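Local coordinates for putative adenosine kinase (PDB 3VAS), which probably phosphorylates adenosine at its 5'-hydroxyl with ATP to give AMP, as a ribokinase-fold purine-salvage kinase of Schistosoma mansoni, at residues A[26-31]-A[102-107]; A[162-167]-A[192-197]; A[171-176]-A[197-202]; A[178-183]-A[206-211]. One frame throughout, in Å; residues are numbered along the deposited sequence.

Interaction 1 (A[26-31]-A[102-107]); sequences YVFGMG and SYVGCI
Phe-28 and Tyr-103 both carry CG anti to the backbone N (chi1 177° and 180°), and each ring is thereby laid against the neighbouring strand, one on each face of the sheet. The two strands, 27-31 and 102-107, run parallel in the central sheet of the ribokinase (pfkB) fold. Their directions differ by 12°. Four backbone bonds join them, and the carbonyls are used in turn from either strand. Ser-102 N gives to Val-27 O at 2.7 Å, and Gly-29 N gives to Ser-102 O. Val-104 N then bonds Gly-29 O, and Gly-31 N bonds Val-104 O. Short CA-H...O contacts support them, such as Met-30 CA to Val-104 O at 3.1 Å.

On the face of Phe-28, the far end of the ring meets Val-104. CE1 and CZ of Phe-28 both lie 3.6 Å from Val-104 CG2, and the two side chains meet at a slant. CD1 of the same ring reaches Ser-102 CB at 3.8 Å. Met-30 CB packs against Val-104 CB, while the rest of the methionine leads off toward Cys-192 and Ile-199 of helix 189-205.

The opposite face is different. Gly-29 and Gly-31 have no side chains there, and Tyr-103 lies along their backbone. Its CD1 is 3.8 Å from Gly-29 O. Bound adenosine lies near Gly-31. A water bridges the two strands here: it donates to Gly-31 O at 2.7 Å and accepts from Cys-106 N at 2.9 Å.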
loop_
_atom_site.group_PDB
_atom_site.type_symbol
_atom_site.label_atom_id
_atom_site.label_comp_id
_atom_site.label_asym_id
_atom_site.label_seq_id
_atom_site.Cartn_x
_atom_site.Cartn_y
_atom_site.Cartn_z
ATOM N N TYR A 26 -16.899 4.991 -5.569
ATOM C CA TYR A 26 -17.197 4.386 -4.275
ATOM C C TYR A 26 -15.930 4.253 -3.425
ATOM O O TYR A 26 -15.977 4.382 -2.201
ATOM C CB TYR A 26 -17.824 3.010 -4.489
ATOM C CG TYR A 26 -18.509 2.435 -3.277
ATOM C CD1 TYR A 26 -19.827 2.762 -2.984
ATOM C CD2 TYR A 26 -17.845 1.553 -2.431
ATOM C CE1 TYR A 26 -20.462 2.233 -1.877
ATOM C CE2 TYR A 26 -18.474 1.019 -1.325
ATOM C CZ TYR A 26 -19.780 1.364 -1.051
ATOM O OH TYR A 26 -20.410 0.834 0.050
ATOM N N VAL A 27 -14.806 3.995 -4.094
ATOM C CA VAL A 27 -13.516 3.787 -3.443
ATOM C C VAL A 27 -12.540 4.897 -3.820
ATOM O O VAL A 27 -12.336 5.178 -5.000
ATOM C CB VAL A 27 -12.887 2.435 -3.856
ATOM C CG1 VAL A 27 -11.498 2.282 -3.253
ATOM C CG2 VAL A 27 -13.787 1.275 -3.448
ATOM N N PHE A 28 -11.938 5.522 -2.813
ATOM C CA PHE A 28 -10.986 6.606 -3.036
ATOM C C PHE A 28 -9.632 6.275 -2.424
ATOM O O PHE A 28 -9.553 5.834 -1.279
ATOM C CB PHE A 28 -11.511 7.918 -2.436
ATOM C CG PHE A 28 -10.553 9.079 -2.568
ATOM C CD1 PHE A 28 -10.657 9.961 -3.633
ATOM C CD2 PHE A 28 -9.556 9.292 -1.622
ATOM C CE1 PHE A 28 -9.780 11.025 -3.760
ATOM C CE2 PHE A 28 -8.678 10.350 -1.745
ATOM C CZ PHE A 28 -8.790 11.221 -2.813
ATOM N N GLY A 29 -8.569 6.505 -3.185
ATOM C CA GLY A 29 -7.224 6.414 -2.649
ATOM C C GLY A 29 -6.437 7.686 -2.908
ATOM O O GLY A 29 -6.670 8.377 -3.902
ATOM N N MET A 30 -5.525 8.019 -2.002
ATOM C CA MET A 30 -4.512 9.038 -2.279
ATOM C C MET A 30 -3.157 8.473 -1.889
ATOM O O MET A 30 -3.054 7.745 -0.907
ATOM C CB MET A 30 -4.794 10.357 -1.543
ATOM C CG MET A 30 -4.743 10.283 -0.017
ATOM S SD MET A 30 -4.664 11.911 0.785
ATOM C CE MET A 30 -2.922 12.259 0.736
ATOM N N GLY A 31 -2.119 8.779 -2.662
ATOM C CA GLY A 31 -0.806 8.234 -2.359
ATOM C C GLY A 31 0.362 8.776 -3.158
ATOM O O GLY A 31 0.303 9.868 -3.734
ATOM N N SER A 102 -11.273 5.915 -7.367
ATOM C CA SER A 102 -10.670 7.225 -7.576
ATOM C C SER A 102 -9.290 7.255 -6.933
ATOM O O SER A 102 -9.087 6.669 -5.868
ATOM C CB SER A 102 -11.525 8.319 -6.939
ATOM O OG SER A 102 -12.764 8.474 -7.598
ATOM N N TYR A 103 -8.353 7.948 -7.578
ATOM C CA TYR A 103 -7.003 8.088 -7.044
ATOM C C TYR A 103 -6.446 9.502 -7.216
ATOM O O TYR A 103 -6.603 10.123 -8.270
ATOM C CB TYR A 103 -6.055 7.080 -7.694
ATOM C CG TYR A 103 -4.624 7.165 -7.194
ATOM C CD1 TYR A 103 -4.229 6.494 -6.040
ATOM C CD2 TYR A 103 -3.665 7.903 -7.883
ATOM C CE1 TYR A 103 -2.921 6.557 -5.586
ATOM C CE2 TYR A 103 -2.351 7.976 -7.441
ATOM C CZ TYR A 103 -1.983 7.301 -6.289
ATOM O OH TYR A 103 -0.680 7.371 -5.834
ATOM N N VAL A 104 -5.787 9.986 -6.166
ATOM C CA VAL A 104 -5.106 11.276 -6.170
ATOM C C VAL A 104 -3.643 11.103 -5.758
ATOM O O VAL A 104 -3.345 10.458 -4.751
ATOM C CB VAL A 104 -5.781 12.258 -5.191
ATOM C CG1 VAL A 104 -4.915 13.499 -4.981
ATOM C CG2 VAL A 104 -7.176 12.632 -5.682
ATOM N N GLY A 105 -2.733 11.675 -6.543
ATOM C CA GLY A 105 -1.317 11.658 -6.223
ATOM C C GLY A 105 -0.586 12.748 -6.984
ATOM O O GLY A 105 -1.172 13.398 -7.854
ATOM N N CYS A 106 0.692 12.952 -6.675
ATOM C CA CYS A 106 1.477 13.975 -7.369
ATOM C C CYS A 106 2.610 13.404 -8.223
ATOM O O CYS A 106 3.526 12.751 -7.715
ATOM C CB CYS A 106 2.029 15.013 -6.382
ATOM S SG CYS A 106 2.837 16.429 -7.182
ATOM N N ILE A 107 2.539 13.662 -9.525
ATOM C CA ILE A 107 3.593 13.280 -10.457
ATOM C C ILE A 107 4.290 14.530 -11.000
ATOM O O ILE A 107 3.807 15.652 -10.814
ATOM C CB ILE A 107 3.032 12.484 -11.655
ATOM C CG1 ILE A 107 1.960 13.303 -12.385
ATOM C CG2 ILE A 107 2.476 11.125 -11.207
ATOM C CD1 ILE A 107 1.507 12.691 -13.713
HETATM O O HOH W 1 1.824 12.021 -4.156
#

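Interaction 2 (A[162-167]-A[192-197]); sequences LSLAHI and CYEGML
Cys-192, Leu-164 and Glu-194 carry most of this contact between the short helix 164-167 and the first half of helix 189-205. Cys-192 is buried and faces the 162-167 segment. Its CB lies 3.7 Å from Leu-162 CD2. Its SG lies between Leu-162 O, at 3.3 Å, and Ile-167 CD1, at 4.0 Å.

Leu-164 points at the other helix. Its CD1 rests on the backbone of Gly-195, 3.8 Å from CA. Ile-167 CD1 comes to the same Gly-195 CA, also at 3.8 Å. With no side chain on Gly-195, both methyl groups reach the helix backbone itself, and the CA atoms of Leu-164 and Gly-195 come within 5.1 Å.

Glu-194 works at the exposed margin. Its CG stands between the backbone N and the carbonyl carbon (chi1 48°), and the chain beyond is extended. This carries the carboxylate across Leu-164 CB to the backbone. Leu-164 N donates to Glu-194 OE2 at 3.2 Å, meeting it from above the carboxylate plane, 48° out of it. The acidic group lies at the N-terminal end of the short helix, where Leu-164 N-H and the other N-H groups of the first turn would probably favour its negative charge.

Ser-163 is the N-cap of that helix, and its OG accepts from His-166 N. Met-30 of the central sheet packs beneath Leu-162, Ile-167 and Cys-192. The arrangement is a capped helix start packed on a neighbouring helix, within the helical layer over the sheet of a ribokinase-fold kinase.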
loop_
_atom_site.group_PDB
_atom_site.type_symbol
_atom_site.label_atom_id
_atom_site.label_comp_id
_atom_site.label_asym_id
_atom_site.label_seq_id
_atom_site.Cartn_x
_atom_site.Cartn_y
_atom_site.Cartn_z
ATOM N N LEU A 162 2.570 16.690 -3.064
ATOM C CA LEU A 162 1.134 16.513 -2.870
ATOM C C LEU A 162 0.675 17.361 -1.690
ATOM O O LEU A 162 1.196 17.230 -0.580
ATOM C CB LEU A 162 0.797 15.044 -2.633
ATOM C CG LEU A 162 -0.661 14.724 -2.302
ATOM C CD1 LEU A 162 -1.576 15.004 -3.497
ATOM C CD2 LEU A 162 -0.774 13.282 -1.848
ATOM N N SER A 163 -0.287 18.245 -1.935
ATOM C CA SER A 163 -0.663 19.231 -0.929
ATOM C C SER A 163 -2.138 19.189 -0.571
ATOM O O SER A 163 -2.966 18.701 -1.334
ATOM C CB SER A 163 -0.304 20.639 -1.402
ATOM O OG SER A 163 -1.076 20.999 -2.532
ATOM N N LEU A 164 -2.451 19.724 0.602
ATOM C CA LEU A 164 -3.826 19.861 1.046
ATOM C C LEU A 164 -4.582 20.803 0.108
ATOM O O LEU A 164 -5.782 20.638 -0.113
ATOM C CB LEU A 164 -3.858 20.390 2.482
ATOM C CG LEU A 164 -5.186 20.359 3.235
ATOM C CD1 LEU A 164 -5.799 18.962 3.208
ATOM C CD2 LEU A 164 -4.982 20.832 4.667
ATOM N N ALA A 165 -3.867 21.783 -0.446
ATOM C CA ALA A 165 -4.454 22.724 -1.394
ATOM C C ALA A 165 -5.019 22.031 -2.631
ATOM O O ALA A 165 -6.070 22.420 -3.140
ATOM C CB ALA A 165 -3.434 23.787 -1.803
ATOM N N HIS A 166 -4.316 21.014 -3.118
ATOM C CA HIS A 166 -4.753 20.306 -4.315
ATOM C C HIS A 166 -5.932 19.405 -3.987
ATOM O O HIS A 166 -6.878 19.289 -4.764
ATOM C CB HIS A 166 -3.612 19.479 -4.896
ATOM C CG HIS A 166 -4.053 18.505 -5.942
ATOM N ND1 HIS A 166 -4.330 18.880 -7.239
ATOM C CD2 HIS A 166 -4.280 17.171 -5.878
ATOM C CE1 HIS A 166 -4.701 17.818 -7.932
ATOM N NE2 HIS A 166 -4.681 16.769 -7.129
ATOM N N ILE A 167 -5.863 18.776 -2.822
ATOM C CA ILE A 167 -6.912 17.885 -2.345
ATOM C C ILE A 167 -8.211 18.643 -2.064
ATOM O O ILE A 167 -9.304 18.111 -2.258
ATOM C CB ILE A 167 -6.438 17.129 -1.087
ATOM C CG1 ILE A 167 -5.261 16.216 -1.444
ATOM C CG2 ILE A 167 -7.563 16.320 -0.469
ATOM C CD1 ILE A 167 -4.560 15.619 -0.242
ATOM N N CYS A 192 2.215 13.607 2.525
ATOM C CA CYS A 192 1.087 14.501 2.751
ATOM C C CYS A 192 0.229 14.068 3.933
ATOM O O CYS A 192 -0.942 13.722 3.771
ATOM C CB CYS A 192 0.223 14.590 1.493
ATOM S SG CYS A 192 -1.005 15.899 1.550
ATOM N N TYR A 193 0.812 14.099 5.124
ATOM C CA TYR A 193 0.090 13.685 6.316
ATOM C C TYR A 193 -1.166 14.521 6.551
ATOM O O TYR A 193 -2.196 13.998 6.973
ATOM C CB TYR A 193 0.992 13.724 7.550
ATOM C CG TYR A 193 0.293 13.154 8.756
ATOM C CD1 TYR A 193 -0.118 11.827 8.773
ATOM C CD2 TYR A 193 0.016 13.945 9.864
ATOM C CE1 TYR A 193 -0.770 11.298 9.869
ATOM C CE2 TYR A 193 -0.630 13.429 10.965
ATOM C CZ TYR A 193 -1.022 12.105 10.961
ATOM O OH TYR A 193 -1.673 11.586 12.050
ATOM N N GLU A 194 -1.073 15.814 6.261
ATOM C CA GLU A 194 -2.188 16.736 6.445
ATOM C C GLU A 194 -3.423 16.320 5.635
ATOM O O GLU A 194 -4.547 16.361 6.132
ATOM C CB GLU A 194 -1.757 18.174 6.099
ATOM C CG GLU A 194 -1.009 18.312 4.764
ATOM C CD GLU A 194 -0.776 19.766 4.342
ATOM O OE1 GLU A 194 -0.868 20.667 5.208
ATOM O OE2 GLU A 194 -0.501 20.006 3.140
ATOM N N GLY A 195 -3.208 15.919 4.388
ATOM C CA GLY A 195 -4.294 15.472 3.538
ATOM C C GLY A 195 -4.897 14.159 4.007
ATOM O O GLY A 195 -6.119 14.013 4.077
ATOM N N MET A 196 -4.049 13.191 4.338
ATOM C CA MET A 196 -4.571 11.895 4.750
ATOM C C MET A 196 -5.283 11.995 6.097
ATOM O O MET A 196 -6.255 11.287 6.341
ATOM C CB MET A 196 -3.482 10.815 4.742
ATOM C CG MET A 196 -2.404 10.977 5.779
ATOM S SD MET A 196 -1.040 9.828 5.492
ATOM C CE MET A 196 -1.813 8.256 5.841
ATOM N N LEU A 197 -4.819 12.900 6.954
ATOM C CA LEU A 197 -5.482 13.140 8.235
ATOM C C LEU A 197 -6.856 13.771 8.022
ATOM O O LEU A 197 -7.831 13.394 8.673
ATOM C CB LEU A 197 -4.626 14.041 9.135
ATOM C CG LEU A 197 -5.169 14.256 10.550
ATOM C CD1 LEU A 197 -5.424 12.920 11.238
ATOM C CD2 LEU A 197 -4.220 15.107 11.381
#

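Interaction 3 (A[171-176]-A[197-202]); sequences HVWSLV and LKIAKH
Trp-173 and Lys-198 meet at the partly exposed side of two helices, 171-176 and 197-202, whose axes stay 11.9 Å apart and cross at -44°. At this distance large side chains must fill the gap. Trp-173 does most of it. Its CG is anti to the backbone N, which swings the indole out toward the other helix.

The indole face is the close part. The extended Lys-198 comes from the opposite direction, and its NZ lies 3.6 Å from Trp-173 CH2. Lys-198 NZ is 3.4 Å from the centroid of the Trp-173 six-membered ring and only 6° off its normal, a well-centred cation-pi contact. CE adds a CH-pi contact. The amine also makes a salt bridge with Glu-168; carboxylate and ring would both probably stabilise its positive charge. Val-176 CB covers the opposite indole face.

His-202 takes the indole edge instead. The stack is T-shaped, with the edge of Trp-173 directed at the imidazole face and the planes at 76°. His-202 CD2 lies 3.9 Å from Val-176 CG1, and His-202 NE2 is hydrogen-bonded to Lys-208 NZ.

The buried apolar part is looser. Val-176 CG2 meets Ile-199 CD1 at 4.0 Å. Phe-28 of the central sheet packs against both residues. Such helix-helix packing, apolar toward the sheet and with a cation-pi pair on the outer side, belongs to the helical layer of this alpha/beta ribokinase fold.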
loop_
_atom_site.group_PDB
_atom_site.type_symbol
_atom_site.label_atom_id
_atom_site.label_comp_id
_atom_site.label_asym_id
_atom_site.label_seq_id
_atom_site.Cartn_x
_atom_site.Cartn_y
_atom_site.Cartn_z
ATOM N N HIS A 171 -13.199 20.207 -7.288
ATOM C CA HIS A 171 -13.331 19.087 -8.222
ATOM C C HIS A 171 -12.580 17.839 -7.767
ATOM O O HIS A 171 -12.777 16.759 -8.321
ATOM C CB HIS A 171 -12.909 19.485 -9.642
ATOM C CG HIS A 171 -11.432 19.673 -9.813
ATOM N ND1 HIS A 171 -10.798 20.870 -9.560
ATOM C CD2 HIS A 171 -10.467 18.817 -10.227
ATOM C CE1 HIS A 171 -9.507 20.744 -9.804
ATOM N NE2 HIS A 171 -9.278 19.508 -10.209
ATOM N N VAL A 172 -11.720 17.991 -6.763
ATOM C CA VAL A 172 -11.012 16.853 -6.193
ATOM C C VAL A 172 -11.663 16.402 -4.886
ATOM O O VAL A 172 -11.850 15.204 -4.654
ATOM C CB VAL A 172 -9.520 17.161 -5.948
ATOM C CG1 VAL A 172 -8.844 15.981 -5.259
ATOM C CG2 VAL A 172 -8.820 17.485 -7.258
ATOM N N TRP A 173 -12.021 17.362 -4.038
ATOM C CA TRP A 173 -12.667 17.032 -2.776
ATOM C C TRP A 173 -13.996 16.315 -2.997
ATOM O O TRP A 173 -14.444 15.549 -2.142
ATOM C CB TRP A 173 -12.875 18.275 -1.906
ATOM C CG TRP A 173 -13.413 17.925 -0.556
ATOM C CD1 TRP A 173 -14.675 18.158 -0.088
ATOM C CD2 TRP A 173 -12.714 17.246 0.495
ATOM N NE1 TRP A 173 -14.800 17.674 1.193
ATOM C CE2 TRP A 173 -13.610 17.110 1.574
ATOM C CE3 TRP A 173 -11.413 16.746 0.631
ATOM C CZ2 TRP A 173 -13.250 16.494 2.772
ATOM C CZ3 TRP A 173 -11.056 16.132 1.821
ATOM C CH2 TRP A 173 -11.971 16.013 2.876
ATOM N N SER A 174 -14.619 16.556 -4.148
ATOM C CA SER A 174 -15.879 15.893 -4.478
ATOM C C SER A 174 -15.705 14.380 -4.671
ATOM O O SER A 174 -16.649 13.618 -4.483
ATOM C CB SER A 174 -16.537 16.527 -5.709
ATOM O OG SER A 174 -15.841 16.191 -6.892
ATOM N N LEU A 175 -14.503 13.952 -5.045
ATOM C CA LEU A 175 -14.198 12.521 -5.115
ATOM C C LEU A 175 -14.142 11.909 -3.716
ATOM O O LEU A 175 -14.488 10.741 -3.521
ATOM C CB LEU A 175 -12.874 12.273 -5.845
ATOM C CG LEU A 175 -12.791 12.698 -7.314
ATOM C CD1 LEU A 175 -11.400 12.430 -7.861
ATOM C CD2 LEU A 175 -13.847 11.986 -8.143
ATOM N N VAL A 176 -13.701 12.701 -2.742
ATOM C CA VAL A 176 -13.639 12.241 -1.360
ATOM C C VAL A 176 -15.043 12.148 -0.774
ATOM O O VAL A 176 -15.377 11.177 -0.092
ATOM C CB VAL A 176 -12.776 13.171 -0.479
ATOM C CG1 VAL A 176 -12.807 12.715 0.982
ATOM C CG2 VAL A 176 -11.347 13.225 -0.999
ATOM N N LEU A 197 -4.819 12.900 6.954
ATOM C CA LEU A 197 -5.482 13.140 8.235
ATOM C C LEU A 197 -6.856 13.771 8.022
ATOM O O LEU A 197 -7.831 13.394 8.673
ATOM C CB LEU A 197 -4.626 14.041 9.135
ATOM C CG LEU A 197 -5.169 14.256 10.550
ATOM C CD1 LEU A 197 -5.424 12.920 11.238
ATOM C CD2 LEU A 197 -4.220 15.107 11.381
ATOM N N LYS A 198 -6.924 14.732 7.106
ATOM C CA LYS A 198 -8.185 15.387 6.790
ATOM C C LYS A 198 -9.202 14.379 6.257
ATOM O O LYS A 198 -10.357 14.378 6.676
ATOM C CB LYS A 198 -7.985 16.511 5.773
ATOM C CG LYS A 198 -9.112 17.534 5.796
ATOM C CD LYS A 198 -9.335 18.194 4.443
ATOM C CE LYS A 198 -10.602 19.054 4.475
ATOM N NZ LYS A 198 -11.069 19.456 3.119
ATOM N N ILE A 199 -8.771 13.520 5.337
ATOM C CA ILE A 199 -9.660 12.509 4.773
ATOM C C ILE A 199 -10.098 11.504 5.840
ATOM O O ILE A 199 -11.256 11.102 5.881
ATOM C CB ILE A 199 -9.015 11.776 3.579
ATOM C CG1 ILE A 199 -8.865 12.736 2.398
ATOM C CG2 ILE A 199 -9.852 10.570 3.165
ATOM C CD1 ILE A 199 -8.146 12.139 1.207
ATOM N N ALA A 200 -9.170 11.119 6.713
ATOM C CA ALA A 200 -9.476 10.190 7.797
ATOM C C ALA A 200 -10.554 10.736 8.739
ATOM O O ALA A 200 -11.461 10.010 9.145
ATOM C CB ALA A 200 -8.212 9.840 8.574
ATOM N N LYS A 201 -10.450 12.016 9.084
ATOM C CA LYS A 201 -11.456 12.660 9.923
ATOM C C LYS A 201 -12.813 12.726 9.223
ATOM O O LYS A 201 -13.850 12.528 9.855
ATOM C CB LYS A 201 -11.009 14.062 10.341
ATOM C CG LYS A 201 -9.812 14.064 11.267
ATOM C CD LYS A 201 -9.345 15.468 11.575
ATOM C CE LYS A 201 -8.140 15.440 12.495
ATOM N NZ LYS A 201 -7.539 16.792 12.641
ATOM N N HIS A 202 -12.798 13.011 7.923
ATOM C CA HIS A 202 -14.027 13.030 7.136
ATOM C C HIS A 202 -14.708 11.662 7.163
ATOM O O HIS A 202 -15.925 11.571 7.325
ATOM C CB HIS A 202 -13.745 13.452 5.693
ATOM C CG HIS A 202 -14.903 13.240 4.767
ATOM N ND1 HIS A 202 -15.890 14.184 4.577
ATOM C CD2 HIS A 202 -15.236 12.186 3.984
ATOM C CE1 HIS A 202 -16.778 13.722 3.715
ATOM N NE2 HIS A 202 -16.405 12.512 3.340
#

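Interaction 4 (A[178-183]-A[206-211]); sequences KAQVYY and NEKLFC
Lys-208 NZ has four polar neighbours within bonding distance. Across the contact it donates to Ala-179 O at 2.7 Å, nearly in line with the carbonyl bond, and to Tyr-182 OH at 3.0 Å. Beyond the two segments it meets Glu-177 O and His-202 NE2. An ammonium has three N-H groups, so some of these bonds must be shared or alternate. Chi1 of -62°, with CG anti to the carbonyl carbon, sets the direction of the chain, and the later torsions are extended.

On the way, the methylenes of Lys-208 pass the edge of the Tyr-182 ring. CD lies near the ring plane, 3.6 Å from Tyr-182 CE2. The Gln-180 side chain crosses the lysine at about a right angle. Tyr-182 OH also donates a hydrogen bond to Val-176 O.

Beyond this knot the backbones pair as parallel strands, 181-183 with 209-211. Leu-209 N gives to Gln-180 O, Tyr-182 N to Leu-209 O at 2.7 Å, and Cys-211 N to Tyr-182 O. Val-181 and Leu-209 lie side by side on one face, pointing the same way. Tyr-183 CD1 meets Cys-211 CB at 3.9 Å there. On the other face Tyr-182 CB touches Phe-210 CD1 at 3.7 Å.

These are the two strands of a beta-alpha-beta unit that crosses through helix 189-205. The buried Lys-208, just before strand 209-213, joins that strand to Glu-177 of helix 170-178 and His-202 of helix 189-205. The partners named are carbonyls, a phenol and an imidazole, and the oxygens would probably help to stabilise a positive charge.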
loop_
_atom_site.group_PDB
_atom_site.type_symbol
_atom_site.label_atom_id
_atom_site.label_comp_id
_atom_site.label_asym_id
_atom_site.label_seq_id
_atom_site.Cartn_x
_atom_site.Cartn_y
_atom_site.Cartn_z
ATOM N N LYS A 178 -17.929 11.671 -2.281
ATOM C CA LYS A 178 -18.759 10.621 -2.870
ATOM C C LYS A 178 -18.285 9.206 -2.519
ATOM O O LYS A 178 -19.021 8.233 -2.706
ATOM C CB LYS A 178 -18.839 10.775 -4.393
ATOM C CG LYS A 178 -17.515 10.547 -5.101
ATOM C CD LYS A 178 -17.714 10.261 -6.581
ATOM C CE LYS A 178 -18.319 11.441 -7.302
ATOM N NZ LYS A 178 -18.720 11.079 -8.688
ATOM N N ALA A 179 -17.059 9.087 -2.018
ATOM C CA ALA A 179 -16.519 7.777 -1.649
ATOM C C ALA A 179 -17.119 7.269 -0.345
ATOM O O ALA A 179 -17.444 8.051 0.545
ATOM C CB ALA A 179 -15.005 7.825 -1.550
ATOM N N GLN A 180 -17.270 5.954 -0.240
ATOM C CA GLN A 180 -17.753 5.336 0.992
ATOM C C GLN A 180 -16.628 4.535 1.619
ATOM O O GLN A 180 -16.704 4.133 2.783
ATOM C CB GLN A 180 -18.957 4.435 0.712
ATOM C CG GLN A 180 -20.162 5.180 0.160
ATOM C CD GLN A 180 -20.651 6.263 1.102
ATOM O OE1 GLN A 180 -20.919 7.392 0.687
ATOM N NE2 GLN A 180 -20.771 5.924 2.382
ATOM N N VAL A 181 -15.582 4.313 0.826
ATOM C CA VAL A 181 -14.435 3.507 1.235
ATOM C C VAL A 181 -13.130 4.209 0.875
ATOM O O VAL A 181 -12.970 4.695 -0.245
ATOM C CB VAL A 181 -14.454 2.125 0.547
ATOM C CG1 VAL A 181 -13.207 1.324 0.910
ATOM C CG2 VAL A 181 -15.723 1.359 0.917
ATOM N N TYR A 182 -12.200 4.265 1.824
ATOM C CA TYR A 182 -10.884 4.841 1.565
ATOM C C TYR A 182 -9.770 3.832 1.808
ATOM O O TYR A 182 -9.845 3.009 2.724
ATOM C CB TYR A 182 -10.650 6.084 2.426
ATOM C CG TYR A 182 -11.766 7.096 2.340
ATOM C CD1 TYR A 182 -11.833 7.996 1.286
ATOM C CD2 TYR A 182 -12.756 7.146 3.308
ATOM C CE1 TYR A 182 -12.855 8.921 1.201
ATOM C CE2 TYR A 182 -13.784 8.064 3.229
ATOM C CZ TYR A 182 -13.829 8.950 2.176
ATOM O OH TYR A 182 -14.851 9.868 2.096
ATOM N N TYR A 183 -8.747 3.886 0.964
ATOM C CA TYR A 183 -7.522 3.146 1.206
ATOM C C TYR A 183 -6.333 4.090 1.104
ATOM O O TYR A 183 -6.079 4.656 0.040
ATOM C CB TYR A 183 -7.350 1.993 0.211
ATOM C CG TYR A 183 -6.105 1.174 0.486
ATOM C CD1 TYR A 183 -6.110 0.160 1.443
ATOM C CD2 TYR A 183 -4.915 1.429 -0.189
ATOM C CE1 TYR A 183 -4.969 -0.586 1.711
ATOM C CE2 TYR A 183 -3.768 0.694 0.074
ATOM C CZ TYR A 183 -3.801 -0.313 1.020
ATOM O OH TYR A 183 -2.663 -1.048 1.270
ATOM N N ASN A 206 -18.347 10.736 9.105
ATOM C CA ASN A 206 -19.435 10.293 8.233
ATOM C C ASN A 206 -19.684 8.785 8.268
ATOM O O ASN A 206 -20.465 8.266 7.470
ATOM C CB ASN A 206 -19.203 10.761 6.794
ATOM C CG ASN A 206 -19.347 12.262 6.645
ATOM O OD1 ASN A 206 -18.405 12.956 6.268
ATOM N ND2 ASN A 206 -20.532 12.773 6.953
ATOM N N GLU A 207 -19.026 8.101 9.203
ATOM C CA GLU A 207 -19.182 6.656 9.386
ATOM C C GLU A 207 -18.893 5.864 8.116
ATOM O O GLU A 207 -19.626 4.939 7.765
ATOM C CB GLU A 207 -20.569 6.311 9.936
ATOM C CG GLU A 207 -20.696 6.490 11.443
ATOM C CD GLU A 207 -19.722 5.612 12.216
ATOM O OE1 GLU A 207 -19.834 4.369 12.121
ATOM O OE2 GLU A 207 -18.838 6.162 12.909
ATOM N N LYS A 208 -17.820 6.237 7.432
ATOM C CA LYS A 208 -17.389 5.533 6.237
ATOM C C LYS A 208 -16.330 4.498 6.592
ATOM O O LYS A 208 -16.002 4.313 7.765
ATOM C CB LYS A 208 -16.855 6.522 5.200
ATOM C CG LYS A 208 -17.894 7.529 4.724
ATOM C CD LYS A 208 -17.310 8.494 3.705
ATOM C CE LYS A 208 -18.352 9.492 3.218
ATOM N NZ LYS A 208 -17.860 10.293 2.065
ATOM N N LEU A 209 -15.796 3.825 5.580
ATOM C CA LEU A 209 -14.809 2.776 5.809
ATOM C C LEU A 209 -13.404 3.233 5.437
ATOM O O LEU A 209 -13.091 3.404 4.259
ATOM C CB LEU A 209 -15.170 1.519 5.014
ATOM C CG LEU A 209 -14.338 0.287 5.367
ATOM C CD1 LEU A 209 -14.809 -0.315 6.698
ATOM C CD2 LEU A 209 -14.381 -0.746 4.247
ATOM N N PHE A 210 -12.555 3.416 6.442
ATOM C CA PHE A 210 -11.186 3.852 6.201
ATOM C C PHE A 210 -10.206 2.707 6.427
ATOM O O PHE A 210 -10.118 2.167 7.526
ATOM C CB PHE A 210 -10.827 5.040 7.101
ATOM C CG PHE A 210 -9.514 5.692 6.746
ATOM C CD1 PHE A 210 -9.477 6.762 5.865
ATOM C CD2 PHE A 210 -8.323 5.229 7.284
ATOM C CE1 PHE A 210 -8.276 7.364 5.531
ATOM C CE2 PHE A 210 -7.117 5.826 6.956
ATOM C CZ PHE A 210 -7.093 6.894 6.074
ATOM N N CYS A 211 -9.458 2.357 5.384
ATOM C CA CYS A 211 -8.511 1.248 5.446
ATOM C C CYS A 211 -7.073 1.751 5.401
ATOM O O CYS A 211 -6.719 2.572 4.555
ATOM C CB CYS A 211 -8.768 0.264 4.300
ATOM S SG CYS A 211 -10.502 -0.265 4.167
#

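Interactions 1 and 4 belong to the sheet and are buried. Each pairs parallel strands through backbone bonds, and strands 27-40 and 181-185 are neighbours that join the two. Interactions 2 and 3 lie in the helical layer above and are only partly buried. Both use helix 189-205, and its partners, helices 164-167 and 170-178, follow each other in the chain. Their polar groups lie toward the surface: a carboxylate at a helix start in one, an amine over an indole in the other. Phe-28 and Met-30 of interaction 1 pack up into this layer. Interaction 4 buries a lysine amine, whereas interaction 1 has no charged side chain across it. Tyr-182 and Lys-208 link interaction 4 to helix 170-178.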